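Salmonella plasmid virulence: SpvB (Salmonella typhimurium, PDB 6P0X) is the N-terminal domain of a secreted toxin that probably ADP-ribosylates an arginine of host actin and so blocks filament assembly. Local coordinates at residues A[309-314]-A[323-328]; A[45-50]-A[317-322]; A[15-20]-A[33-38]; A[187-192]-A[282-287]. One frame throughout, in Å; residues are numbered along the deposited sequence.

Interaction 1 of 4, residues A[309-314]-A[323-328]; sequences LLLEYD and CAARTL. With AKR (acrylic acid), chain E.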
loop_
_atom_site.group_PDB
_atom_site.type_symbol
_atom_site.label_atom_id
_atom_site.label_comp_id
_atom_site.label_asym_id
_atom_site.label_seq_id
_atom_site.Cartn_x
_atom_site.Cartn_y
_atom_site.Cartn_z
ATOM N N LEU A 309 9.874 -16.266 -3.413
ATOM C CA LEU A 309 10.863 -15.770 -2.465
ATOM C C LEU A 309 10.395 -16.168 -1.072
ATOM O O LEU A 309 9.403 -15.634 -0.565
ATOM C CB LEU A 309 11.031 -14.257 -2.586
ATOM C CG LEU A 309 11.878 -13.589 -1.497
ATOM C CD1 LEU A 309 13.305 -14.118 -1.509
ATOM C CD2 LEU A 309 11.863 -12.069 -1.631
ATOM N N LEU A 310 11.111 -17.109 -0.464
ATOM C CA LEU A 310 10.796 -17.637 0.853
ATOM C C LEU A 310 11.727 -17.009 1.876
ATOM O O LEU A 310 12.956 -17.013 1.699
ATOM C CB LEU A 310 10.924 -19.160 0.892
ATOM C CG LEU A 310 10.366 -19.824 2.156
ATOM C CD1 LEU A 310 8.925 -19.400 2.421
ATOM C CD2 LEU A 310 10.482 -21.343 2.071
ATOM N N LEU A 311 11.126 -16.466 2.930
ATOM C CA LEU A 311 11.814 -15.769 4.002
ATOM C C LEU A 311 11.798 -16.637 5.251
ATOM O O LEU A 311 10.756 -17.191 5.614
ATOM C CB LEU A 311 11.141 -14.427 4.287
ATOM C CG LEU A 311 10.871 -13.525 3.078
ATOM C CD1 LEU A 311 10.007 -12.335 3.472
ATOM C CD2 LEU A 311 12.168 -13.060 2.428
ATOM N N GLU A 312 12.953 -16.771 5.890
ATOM C CA GLU A 312 13.091 -17.485 7.150
ATOM C C GLU A 312 13.430 -16.481 8.242
ATOM O O GLU A 312 14.342 -15.656 8.070
ATOM C CB GLU A 312 14.178 -18.558 7.059
ATOM C CG GLU A 312 13.985 -19.554 5.928
ATOM C CD GLU A 312 15.077 -20.605 5.889
ATOM O OE1 GLU A 312 15.402 -21.165 6.959
ATOM O OE2 GLU A 312 15.611 -20.870 4.792
ATOM N N TYR A 313 12.727 -16.588 9.370
ATOM C CA TYR A 313 12.826 -15.653 10.478
ATOM C C TYR A 313 13.295 -16.363 11.736
ATOM O O TYR A 313 13.023 -17.550 11.941
ATOM C CB TYR A 313 11.476 -14.998 10.796
ATOM C CG TYR A 313 10.964 -14.023 9.770
ATOM C CD1 TYR A 313 11.346 -12.689 9.801
ATOM C CD2 TYR A 313 10.073 -14.428 8.787
ATOM C CE1 TYR A 313 10.871 -11.790 8.871
ATOM C CE2 TYR A 313 9.592 -13.538 7.855
ATOM C CZ TYR A 313 9.994 -12.219 7.900
ATOM O OH TYR A 313 9.519 -11.325 6.973
ATOM N N ASP A 314 13.985 -15.613 12.591
ATOM C CA ASP A 314 14.194 -16.016 13.977
ATOM C C ASP A 314 13.024 -15.434 14.761
ATOM O O ASP A 314 12.987 -14.232 15.031
ATOM C CB ASP A 314 15.528 -15.502 14.505
ATOM C CG ASP A 314 16.715 -16.241 13.923
ATOM O OD1 ASP A 314 16.607 -17.463 13.682
ATOM O OD2 ASP A 314 17.764 -15.595 13.704
ATOM N N CYS A 323 16.364 -14.051 9.060
ATOM C CA CYS A 323 17.648 -14.728 9.067
ATOM C C CYS A 323 18.043 -15.308 7.720
ATOM O O CYS A 323 19.242 -15.476 7.474
ATOM C CB CYS A 323 17.666 -15.840 10.131
ATOM S SG CYS A 323 16.479 -17.171 9.871
ATOM N N ALA A 324 17.092 -15.622 6.839
ATOM C CA ALA A 324 17.486 -16.190 5.555
ATOM C C ALA A 324 16.440 -15.873 4.497
ATOM O O ALA A 324 15.295 -15.548 4.809
ATOM C CB ALA A 324 17.709 -17.705 5.652
ATOM N N ALA A 325 16.851 -15.976 3.234
ATOM C CA ALA A 325 15.937 -15.777 2.118
ATOM C C ALA A 325 16.467 -16.524 0.904
ATOM O O ALA A 325 17.680 -16.583 0.688
ATOM C CB ALA A 325 15.762 -14.293 1.791
ATOM N N ARG A 326 15.553 -17.092 0.118
ATOM C CA ARG A 326 15.947 -17.717 -1.145
ATOM C C ARG A 326 14.744 -17.818 -2.068
ATOM O O ARG A 326 13.599 -17.833 -1.614
ATOM C CB ARG A 326 16.566 -19.101 -0.924
ATOM C CG ARG A 326 15.934 -19.869 0.209
ATOM C CD ARG A 326 15.368 -21.185 -0.256
ATOM N NE ARG A 326 14.783 -21.920 0.859
ATOM C CZ ARG A 326 14.520 -23.221 0.841
ATOM N NH1 ARG A 326 14.799 -23.942 -0.237
ATOM N NH2 ARG A 326 13.987 -23.804 1.906
ATOM N N THR A 327 15.012 -17.905 -3.373
ATOM C CA THR A 327 13.955 -17.958 -4.381
ATOM C C THR A 327 13.903 -19.361 -4.972
ATOM O O THR A 327 14.838 -19.794 -5.655
ATOM C CB THR A 327 14.173 -16.919 -5.478
ATOM O OG1 THR A 327 15.464 -17.109 -6.069
ATOM C CG2 THR A 327 14.064 -15.514 -4.914
ATOM N N LEU A 328 12.804 -20.057 -4.708
ATOM C CA LEU A 328 12.534 -21.383 -5.235
ATOM C C LEU A 328 11.695 -21.326 -6.509
ATOM O O LEU A 328 10.905 -20.397 -6.731
ATOM C CB LEU A 328 11.811 -22.242 -4.193
ATOM C CG LEU A 328 12.428 -22.422 -2.801
ATOM C CD1 LEU A 328 11.979 -21.311 -1.863
ATOM C CD2 LEU A 328 12.094 -23.789 -2.208
HETATM C CA AKR E . 19.636 -22.030 6.522
HETATM C CB AKR E . 20.876 -22.418 6.746
HETATM C C AKR E . 18.855 -22.589 5.333
HETATM O O AKR E . 18.443 -21.824 4.420
HETATM O OXT AKR E . 18.625 -23.824 5.264
#
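Leu310 and Arg326 form a hydrogen-bonded pair in an antiparallel beta hairpin, strand 304-314 returning as strand 321-328. Leu310 N gives a nearly straight bond to Arg326 O at 2.8 Å, and Arg326 N returns one to Leu310 O. Further along, the regular ladder is broken by a classic beta bulge: Cys323 and Ala324 both face Glu312, and Glu312 O accepts from Cys323 N (2.8 Å) and Ala324 N (3.0 Å). One carbonyl thus absorbs the extra residue.

The side chains divide between two faces. On one, Leu309 CD1 lies against Thr327 CG2 (3.8 Å) and Leu311 CD2 against Ala325 CB; Leu18 of strand 16-19 packs over Leu311 and Ala325. On the other, Leu328 CD1 reaches back to Leu310 CB at 3.7 Å, while Glu312 runs extended beyond CG (chi2 -179°) past the methyl of Ala324. Its carboxylate and the Arg326 guanidinium are oppositely charged but too far apart for a salt bridge, with 4.2 Å between Glu312 OE2 and Arg326 NE; any attraction is probably modest. A bound acrylic acid sits beside the Glu312 carboxylate, its carboxyl O 3.0 Å from Glu312 OE2.

Interaction 2 of 4, residues A[45-50]-A[317-322]; sequences FGVGWS and PILTQL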
loop_
_atom_site.group_PDB
_atom_site.type_symbol
_atom_site.label_atom_id
_atom_site.label_comp_id
_atom_site.label_asym_id
_atom_site.label_seq_id
_atom_site.Cartn_x
_atom_site.Cartn_y
_atom_site.Cartn_z
ATOM N N PHE A 45 8.105 -7.180 8.349
ATOM C CA PHE A 45 9.258 -8.006 8.011
ATOM C C PHE A 45 10.224 -8.130 9.180
ATOM O O PHE A 45 11.404 -8.441 8.979
ATOM C CB PHE A 45 9.973 -7.444 6.780
ATOM C CG PHE A 45 9.140 -7.478 5.532
ATOM C CD1 PHE A 45 9.117 -8.606 4.726
ATOM C CD2 PHE A 45 8.373 -6.386 5.169
ATOM C CE1 PHE A 45 8.349 -8.640 3.575
ATOM C CE2 PHE A 45 7.601 -6.413 4.020
ATOM C CZ PHE A 45 7.587 -7.547 3.223
ATOM N N GLY A 46 9.747 -7.899 10.399
ATOM C CA GLY A 46 10.607 -7.952 11.558
ATOM C C GLY A 46 11.436 -6.692 11.707
ATOM O O GLY A 46 11.245 -5.686 11.014
ATOM N N VAL A 47 12.386 -6.762 12.639
ATOM C CA VAL A 47 13.214 -5.606 12.958
ATOM C C VAL A 47 14.192 -5.341 11.820
ATOM O O VAL A 47 14.834 -6.264 11.303
ATOM C CB VAL A 47 13.946 -5.834 14.289
ATOM C CG1 VAL A 47 14.963 -4.733 14.545
ATOM C CG2 VAL A 47 12.938 -5.903 15.424
ATOM N N GLY A 48 14.303 -4.074 11.421
ATOM C CA GLY A 48 15.323 -3.627 10.496
ATOM C C GLY A 48 14.962 -3.708 9.023
ATOM O O GLY A 48 15.509 -2.945 8.222
ATOM N N TRP A 49 14.073 -4.616 8.641
ATOM C CA TRP A 49 13.695 -4.779 7.245
ATOM C C TRP A 49 12.368 -4.087 6.964
ATOM O O TRP A 49 11.482 -4.033 7.820
ATOM C CB TRP A 49 13.588 -6.258 6.867
ATOM C CG TRP A 49 14.900 -6.956 6.747
ATOM C CD1 TRP A 49 15.552 -7.654 7.720
ATOM C CD2 TRP A 49 15.721 -7.037 5.575
ATOM N NE1 TRP A 49 16.732 -8.162 7.230
ATOM C CE2 TRP A 49 16.859 -7.797 5.915
ATOM C CE3 TRP A 49 15.606 -6.540 4.273
ATOM C CZ2 TRP A 49 17.874 -8.073 5.000
ATOM C CZ3 TRP A 49 16.617 -6.812 3.366
ATOM C CH2 TRP A 49 17.735 -7.573 3.734
ATOM N N SER A 50 12.233 -3.573 5.743
ATOM C CA SER A 50 11.012 -2.892 5.345
ATOM C C SER A 50 10.827 -2.999 3.840
ATOM O O SER A 50 11.797 -3.049 3.076
ATOM C CB SER A 50 11.026 -1.418 5.757
ATOM O OG SER A 50 12.134 -0.755 5.179
ATOM N N PRO A 317 9.280 -14.129 21.301
ATOM C CA PRO A 317 8.355 -13.100 21.806
ATOM C C PRO A 317 8.975 -11.717 21.950
ATOM O O PRO A 317 8.225 -10.735 21.991
ATOM C CB PRO A 317 7.918 -13.656 23.168
ATOM C CG PRO A 317 8.144 -15.136 23.063
ATOM C CD PRO A 317 9.358 -15.290 22.206
ATOM N N ILE A 318 10.302 -11.599 22.015
ATOM C CA ILE A 318 10.927 -10.286 22.162
ATOM C C ILE A 318 11.035 -9.576 20.817
ATOM O O ILE A 318 10.589 -8.434 20.666
ATOM C CB ILE A 318 12.301 -10.421 22.845
ATOM C CG1 ILE A 318 12.142 -11.052 24.226
ATOM C CG2 ILE A 318 12.978 -9.064 22.958
ATOM C CD1 ILE A 318 13.453 -11.385 24.899
ATOM N N LEU A 319 11.627 -10.232 19.822
ATOM C CA LEU A 319 11.794 -9.634 18.505
ATOM C C LEU A 319 11.846 -10.741 17.465
ATOM O O LEU A 319 12.319 -11.849 17.730
ATOM C CB LEU A 319 13.073 -8.790 18.405
ATOM C CG LEU A 319 14.262 -9.505 17.738
ATOM C CD1 LEU A 319 14.844 -8.689 16.597
ATOM C CD2 LEU A 319 15.345 -9.874 18.737
ATOM N N THR A 320 11.324 -10.440 16.286
ATOM C CA THR A 320 11.476 -11.304 15.127
ATOM C C THR A 320 12.505 -10.690 14.190
ATOM O O THR A 320 12.406 -9.508 13.842
ATOM C CB THR A 320 10.143 -11.499 14.408
ATOM O OG1 THR A 320 9.257 -12.239 15.259
ATOM C CG2 THR A 320 10.357 -12.270 13.126
ATOM N N GLN A 321 13.488 -11.489 13.784
ATOM C CA GLN A 321 14.558 -11.030 12.909
ATOM C C GLN A 321 14.653 -11.948 11.701
ATOM O O GLN A 321 14.691 -13.174 11.850
ATOM C CB GLN A 321 15.901 -11.002 13.648
ATOM C CG GLN A 321 17.037 -10.385 12.848
ATOM C CD GLN A 321 16.898 -8.884 12.709
ATOM O OE1 GLN A 321 16.570 -8.190 13.671
ATOM N NE2 GLN A 321 17.139 -8.372 11.507
ATOM N N LEU A 322 14.707 -11.356 10.512
ATOM C CA LEU A 322 14.893 -12.142 9.301
ATOM C C LEU A 322 16.287 -12.752 9.302
ATOM O O LEU A 322 17.282 -12.055 9.524
ATOM C CB LEU A 322 14.703 -11.277 8.057
ATOM C CG LEU A 322 14.972 -12.006 6.737
ATOM C CD1 LEU A 322 13.729 -12.765 6.296
ATOM C CD2 LEU A 322 15.440 -11.048 5.648
HETATM O O HOH W 1 13.722 -8.832 10.533
HETATM O O HOH W 2 18.348 -9.593 9.517
#
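Val47 meets the 317-322 segment through both backbone and side chain. Its N donates to Thr320 O at 3.0 Å, a bond that is nearly straight at hydrogen and approaches the oxygen end-on. The next bond is weaker: Gln321 NE2 reaches Val47 O at 3.1 Å with a bent angle of 121°. Although Gln321 starts out pointing away from the loop, the bend at chi2 (72°) swings its amide back across Val47, whose CB lies by the amide oxygen.

Two waters carry much of the remaining polar traffic. One accepts from Leu322 N and donates to the carbonyl oxygens of Phe45 and Val47, tying three backbone groups together. The second lies in the plane of the Trp49 ring at its edge, accepting from Trp49 NE1 and from Gln321 NE2 (2.6 Å) while donating to Leu322 O.

The contact joins the turn leading into strand 49-50, the last of a small three-stranded antiparallel sheet, to the start of strand 321-328 in the C-terminal hairpin. Gly46, with positive phi, brings its CA to 3.3 Å from Thr320 O.

Apolar contacts accompany these bonds. The Val47 and Leu319 side chains cross at about a right angle, with Val47 CG2 3.6 Å from Leu319 CD1. Leu322, its CG opposite the backbone N (chi1 176°), lays CD2 over one face of the indole in a CH-pi contact, 3.7 Å from the centroid of the Trp49 five-membered ring; Tyr36 also meets this ring.

Interaction 3 of 4, residues A[15-20]-A[33-38]; sequences SITLPL and ALHYSS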
loop_
_atom_site.group_PDB
_atom_site.type_symbol
_atom_site.label_atom_id
_atom_site.label_comp_id
_atom_site.label_asym_id
_atom_site.label_seq_id
_atom_site.Cartn_x
_atom_site.Cartn_y
_atom_site.Cartn_z
ATOM N N SER A 15 21.349 -0.438 3.946
ATOM C CA SER A 15 22.654 -1.030 3.702
ATOM C C SER A 15 22.580 -2.399 3.044
ATOM O O SER A 15 23.617 -2.917 2.613
ATOM C CB SER A 15 23.444 -1.146 5.015
ATOM O OG SER A 15 22.821 -2.058 5.901
ATOM N N ILE A 16 21.397 -3.003 2.968
ATOM C CA ILE A 16 21.189 -4.241 2.227
ATOM C C ILE A 16 19.918 -4.090 1.412
ATOM O O ILE A 16 18.915 -3.553 1.900
ATOM C CB ILE A 16 21.067 -5.475 3.144
ATOM C CG1 ILE A 16 22.100 -5.448 4.264
ATOM C CG2 ILE A 16 21.229 -6.754 2.330
ATOM C CD1 ILE A 16 21.887 -6.548 5.273
ATOM N N THR A 17 19.957 -4.577 0.177
ATOM C CA THR A 17 18.781 -4.672 -0.676
ATOM C C THR A 17 18.579 -6.128 -1.063
ATOM O O THR A 17 19.500 -6.777 -1.568
ATOM C CB THR A 17 18.921 -3.801 -1.928
ATOM O OG1 THR A 17 19.040 -2.427 -1.542
ATOM C CG2 THR A 17 17.702 -3.959 -2.825
ATOM N N LEU A 18 17.378 -6.633 -0.813
ATOM C CA LEU A 18 16.963 -7.963 -1.236
ATOM C C LEU A 18 15.908 -7.803 -2.318
ATOM O O LEU A 18 14.802 -7.316 -2.030
ATOM C CB LEU A 18 16.410 -8.759 -0.054
ATOM C CG LEU A 18 15.657 -10.059 -0.336
ATOM C CD1 LEU A 18 16.502 -11.029 -1.152
ATOM C CD2 LEU A 18 15.226 -10.699 0.974
ATOM N N PRO A 19 16.201 -8.165 -3.563
ATOM C CA PRO A 19 15.243 -7.914 -4.642
ATOM C C PRO A 19 14.066 -8.870 -4.566
ATOM O O PRO A 19 14.182 -10.004 -4.096
ATOM C CB PRO A 19 16.063 -8.146 -5.920
ATOM C CG PRO A 19 17.489 -8.329 -5.478
ATOM C CD PRO A 19 17.447 -8.772 -4.052
ATOM N N LEU A 20 12.944 -8.395 -5.011
ATOM C CA LEU A 20 11.774 -9.242 -5.125
ATOM C C LEU A 20 11.700 -9.835 -6.530
ATOM O O LEU A 20 12.169 -9.221 -7.494
ATOM C CB LEU A 20 10.508 -8.442 -4.835
ATOM C CG LEU A 20 10.489 -7.699 -3.499
ATOM C CD1 LEU A 20 9.167 -6.971 -3.308
ATOM C CD2 LEU A 20 10.760 -8.649 -2.347
ATOM N N ALA A 33 11.413 -3.528 -3.354
ATOM C CA ALA A 33 12.473 -4.389 -2.859
ATOM C C ALA A 33 12.471 -4.340 -1.342
ATOM O O ALA A 33 11.922 -3.417 -0.732
ATOM C CB ALA A 33 13.840 -3.970 -3.410
ATOM N N LEU A 34 13.078 -5.351 -0.730
ATOM C CA LEU A 34 13.266 -5.365 0.710
ATOM C C LEU A 34 14.541 -4.602 1.043
ATOM O O LEU A 34 15.579 -4.819 0.414
ATOM C CB LEU A 34 13.333 -6.802 1.222
ATOM C CG LEU A 34 11.959 -7.390 1.544
ATOM C CD1 LEU A 34 12.017 -8.903 1.683
ATOM C CD2 LEU A 34 11.430 -6.753 2.821
ATOM N N HIS A 35 14.456 -3.694 2.007
ATOM C CA HIS A 35 15.593 -2.881 2.406
ATOM C C HIS A 35 15.878 -3.101 3.881
ATOM O O HIS A 35 14.951 -3.197 4.691
ATOM C CB HIS A 35 15.337 -1.398 2.136
ATOM C CG HIS A 35 15.235 -1.061 0.683
ATOM N ND1 HIS A 35 16.242 -1.339 -0.217
ATOM C CD2 HIS A 35 14.247 -0.470 -0.029
ATOM C CE1 HIS A 35 15.878 -0.931 -1.421
ATOM N NE2 HIS A 35 14.672 -0.401 -1.333
ATOM N N TYR A 36 17.160 -3.195 4.226
ATOM C CA TYR A 36 17.580 -3.336 5.613
ATOM C C TYR A 36 18.271 -2.062 6.080
ATOM O O TYR A 36 19.159 -1.542 5.395
ATOM C CB TYR A 36 18.519 -4.527 5.797
ATOM C CG TYR A 36 19.050 -4.645 7.209
ATOM C CD1 TYR A 36 18.277 -5.218 8.210
ATOM C CD2 TYR A 36 20.315 -4.174 7.544
ATOM C CE1 TYR A 36 18.746 -5.329 9.505
ATOM C CE2 TYR A 36 20.796 -4.279 8.841
ATOM C CZ TYR A 36 20.003 -4.861 9.817
ATOM O OH TYR A 36 20.468 -4.975 11.109
ATOM N N SER A 37 17.865 -1.569 7.247
ATOM C CA SER A 37 18.521 -0.447 7.903
ATOM C C SER A 37 18.777 -0.830 9.352
ATOM O O SER A 37 17.857 -1.265 10.049
ATOM C CB SER A 37 17.669 0.822 7.823
ATOM O OG SER A 37 18.320 1.910 8.455
ATOM N N SER A 38 20.025 -0.672 9.801
ATOM C CA SER A 38 20.374 -1.069 11.162
ATOM C C SER A 38 19.588 -0.301 12.215
ATOM O O SER A 38 19.426 -0.798 13.334
ATOM C CB SER A 38 21.872 -0.879 11.405
ATOM O OG SER A 38 22.224 0.491 11.331
#
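The first two strands of the three-stranded antiparallel sheet, 16-19 and 33-36, pair here, with Leu18 and Leu34 forming a hydrogen-bonded pair. Leu18 N donates to Leu34 O at 2.8 Å and Leu34 N returns a bond to Leu18 O. Tyr36 N adds a bond to Ile16 O, and at the far end Ser15 N reaches Tyr36 O at 2.8 Å.

Ile16, Leu18, Leu34 and Tyr36 project from one face, each cross-strand pair lying side by side and pointing the same way. Leu18 CD2 rests 3.7 Å from Leu34 CD1. The chi1 of -43° turns the CG1 branch of Ile16 toward its neighbour, bringing CD1 to 3.6 Å from Tyr36 CD2, while Ser15 OG lies in the plane of the same ring at its edge. Trp49, on the third strand, packs against this face, and Leu20 touches Leu309 of the C-terminal hairpin.

The other face carries Thr17, Ala33 and His35. Here Thr17 OG1 meets His35 ND1 at 3.3 Å, in the plane of the imidazole and at its edge, and Thr17 CG2 packs on Ala33 CB. Either partner of the hydroxyl-imidazole bond could supply the proton, so the link could probably form with either tautomer of His35, whereas the face of Ile16, Leu18, Leu34 and Tyr36 is held by apolar contacts, with Leu34 buried.

Interaction 4 of 4, residues A[187-192]-A[282-287]; sequences LAENGD and LHRLCR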
loop_
_atom_site.group_PDB
_atom_site.type_symbol
_atom_site.label_atom_id
_atom_site.label_comp_id
_atom_site.label_asym_id
_atom_site.label_seq_id
_atom_site.Cartn_x
_atom_site.Cartn_y
_atom_site.Cartn_z
ATOM N N LEU A 187 -4.764 -5.840 2.774
ATOM C CA LEU A 187 -5.581 -6.612 3.699
ATOM C C LEU A 187 -5.626 -5.919 5.053
ATOM O O LEU A 187 -4.592 -5.473 5.561
ATOM C CB LEU A 187 -5.030 -8.029 3.859
ATOM C CG LEU A 187 -5.140 -8.934 2.636
ATOM C CD1 LEU A 187 -4.340 -10.210 2.853
ATOM C CD2 LEU A 187 -6.601 -9.245 2.345
ATOM N N ALA A 188 -6.820 -5.833 5.631
ATOM C CA ALA A 188 -6.986 -5.277 6.965
ATOM C C ALA A 188 -6.617 -6.309 8.023
ATOM O O ALA A 188 -6.960 -7.489 7.906
ATOM C CB ALA A 188 -8.426 -4.813 7.172
ATOM N N GLU A 189 -5.925 -5.855 9.063
ATOM C CA GLU A 189 -5.590 -6.736 10.172
ATOM C C GLU A 189 -6.862 -7.200 10.878
ATOM O O GLU A 189 -7.869 -6.490 10.924
ATOM C CB GLU A 189 -4.656 -6.018 11.151
ATOM C CG GLU A 189 -4.274 -6.819 12.393
ATOM C CD GLU A 189 -3.369 -7.993 12.097
ATOM O OE1 GLU A 189 -2.137 -7.840 12.234
ATOM O OE2 GLU A 189 -3.889 -9.068 11.734
ATOM N N ASN A 190 -6.823 -8.416 11.410
ATOM C CA ASN A 190 -7.959 -8.974 12.136
ATOM C C ASN A 190 -7.416 -9.827 13.279
ATOM O O ASN A 190 -6.234 -9.750 13.635
ATOM C CB ASN A 190 -8.882 -9.744 11.179
ATOM C CG ASN A 190 -8.168 -10.861 10.437
ATOM O OD1 ASN A 190 -7.318 -11.554 10.991
ATOM N ND2 ASN A 190 -8.518 -11.039 9.169
ATOM N N GLY A 191 -8.274 -10.665 13.857
ATOM C CA GLY A 191 -7.881 -11.460 15.004
ATOM C C GLY A 191 -7.691 -12.937 14.722
ATOM O O GLY A 191 -7.661 -13.745 15.655
ATOM N N ASP A 192 -7.544 -13.299 13.448
ATOM C CA ASP A 192 -7.348 -14.697 13.082
ATOM C C ASP A 192 -6.137 -15.277 13.800
ATOM O O ASP A 192 -5.049 -14.693 13.782
ATOM C CB ASP A 192 -7.170 -14.835 11.570
ATOM C CG ASP A 192 -8.396 -14.405 10.795
ATOM O OD1 ASP A 192 -9.447 -14.162 11.426
ATOM O OD2 ASP A 192 -8.310 -14.315 9.552
ATOM N N LEU A 282 -0.026 -4.885 15.123
ATOM C CA LEU A 282 0.514 -5.751 14.080
ATOM C C LEU A 282 0.631 -7.172 14.612
ATOM O O LEU A 282 1.343 -7.418 15.593
ATOM C CB LEU A 282 1.874 -5.254 13.585
ATOM C CG LEU A 282 1.846 -4.156 12.520
ATOM C CD1 LEU A 282 1.613 -2.792 13.157
ATOM C CD2 LEU A 282 3.126 -4.164 11.695
ATOM N N HIS A 283 -0.058 -8.104 13.956
ATOM C CA HIS A 283 0.004 -9.517 14.301
ATOM C C HIS A 283 0.672 -10.356 13.224
ATOM O O HIS A 283 0.866 -11.559 13.430
ATOM C CB HIS A 283 -1.406 -10.069 14.555
ATOM C CG HIS A 283 -2.032 -9.595 15.829
ATOM N ND1 HIS A 283 -1.603 -10.014 17.070
ATOM C CD2 HIS A 283 -3.071 -8.755 16.053
ATOM C CE1 HIS A 283 -2.345 -9.446 18.006
ATOM N NE2 HIS A 283 -3.242 -8.676 17.415
ATOM N N ARG A 284 1.024 -9.768 12.086
ATOM C CA ARG A 284 1.406 -10.539 10.914
ATOM C C ARG A 284 2.864 -10.300 10.546
ATOM O O ARG A 284 3.434 -9.237 10.820
ATOM C CB ARG A 284 0.511 -10.197 9.711
ATOM C CG ARG A 284 -0.982 -10.222 10.016
ATOM C CD ARG A 284 -1.392 -11.491 10.752
ATOM N NE ARG A 284 -2.655 -11.308 11.465
ATOM C CZ ARG A 284 -3.266 -12.255 12.171
ATOM N NH1 ARG A 284 -4.409 -11.989 12.788
ATOM N NH2 ARG A 284 -2.738 -13.470 12.259
ATOM N N LEU A 285 3.452 -11.319 9.921
ATOM C CA LEU A 285 4.773 -11.260 9.312
ATOM C C LEU A 285 4.652 -11.774 7.890
ATOM O O LEU A 285 4.057 -12.833 7.662
ATOM C CB LEU A 285 5.794 -12.113 10.066
ATOM C CG LEU A 285 6.443 -11.585 11.336
ATOM C CD1 LEU A 285 6.993 -12.759 12.127
ATOM C CD2 LEU A 285 7.548 -10.602 10.990
ATOM N N CYS A 286 5.207 -11.034 6.939
ATOM C CA CYS A 286 5.233 -11.524 5.569
ATOM C C CYS A 286 6.200 -12.698 5.478
ATOM O O CYS A 286 7.401 -12.549 5.729
ATOM C CB CYS A 286 5.628 -10.420 4.595
ATOM S SG CYS A 286 5.798 -11.016 2.893
ATOM N N ARG A 287 5.672 -13.867 5.129
ATOM C CA ARG A 287 6.494 -15.064 5.046
ATOM C C ARG A 287 7.052 -15.297 3.653
ATOM O O ARG A 287 8.102 -15.937 3.520
ATOM C CB ARG A 287 5.691 -16.296 5.474
ATOM C CG ARG A 287 4.908 -16.125 6.765
ATOM C CD ARG A 287 5.802 -15.666 7.905
ATOM N NE ARG A 287 5.016 -15.232 9.057
ATOM C CZ ARG A 287 4.988 -15.860 10.228
ATOM N NH1 ARG A 287 5.716 -16.953 10.419
ATOM N NH2 ARG A 287 4.239 -15.386 11.216
#
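Arg284 and Glu189 form the tight centre of this contact, which ties the turn after strand 181-188 to the loop between strands 280-282 and 288-293. Arg284 NE donates to the syn lone pair of Glu189 OE2 at 2.6 Å, a nearly straight bond in the guanidinium plane, and Arg284 NH1 adds a weak second bond to that oxygen. The anti lone pair of Glu189 OE2 takes Asn190 N. The other oxygen, Glu189 OE1, accepts His283 N at 2.7 Å from above the carboxylate plane, as well as the hydroxyl of Tyr210. The bend at chi2 (69°) of Glu189 carries its carboxylate across to these donors.

The guanidinium is gripped at its edge. NH1 and NH2 of Arg284 both donate to Asp192 O, each at 3.0 Å, and NH1 also reaches Asn190 O, well above that carbonyl's plane. Over one face lies His283 CB, 3.5 Å from the plane; Trp264 makes a cation-pi contact, and Leu265 O takes a further bond from NH2.

Toward the partly exposed turn the packing is looser. Asp192 CB comes no nearer than 4.1 Å to Arg284 NH1, and its carboxylate stays apart from the arginine. Asn190 OD1 instead closes an Asx turn by accepting Asp192 N at 3.0 Å, and also accepts a hydrogen bond from Trp264 NE1. With one buried acid and three carbonyl oxygens around it, the arginine probably remains charged, and its bonds to backbone carbonyls as well as to the acid probably help hold the turn in place.

Interactions 1 and 3 are both antiparallel strand pairings, and their apolar faces meet. Interaction 3 is nevertheless the more exposed, a surface contact with only Leu34 buried, whereas interactions 1, 2 and 4 are partly buried. Interaction 2 shares strand 321-328 with interaction 1 and the three-stranded sheet with interaction 3, joining them by a less regular mix of waters, a single strong backbone bond and an indole face. Interaction 4, nearest the chain's centre, relies on charge and carbonyl acceptors instead; its 282-287 loop touches Phe45 and Thr320 of interaction 2 and receives Tyr313 OH of interaction 1 on Cys286 O, but does not touch interaction 3.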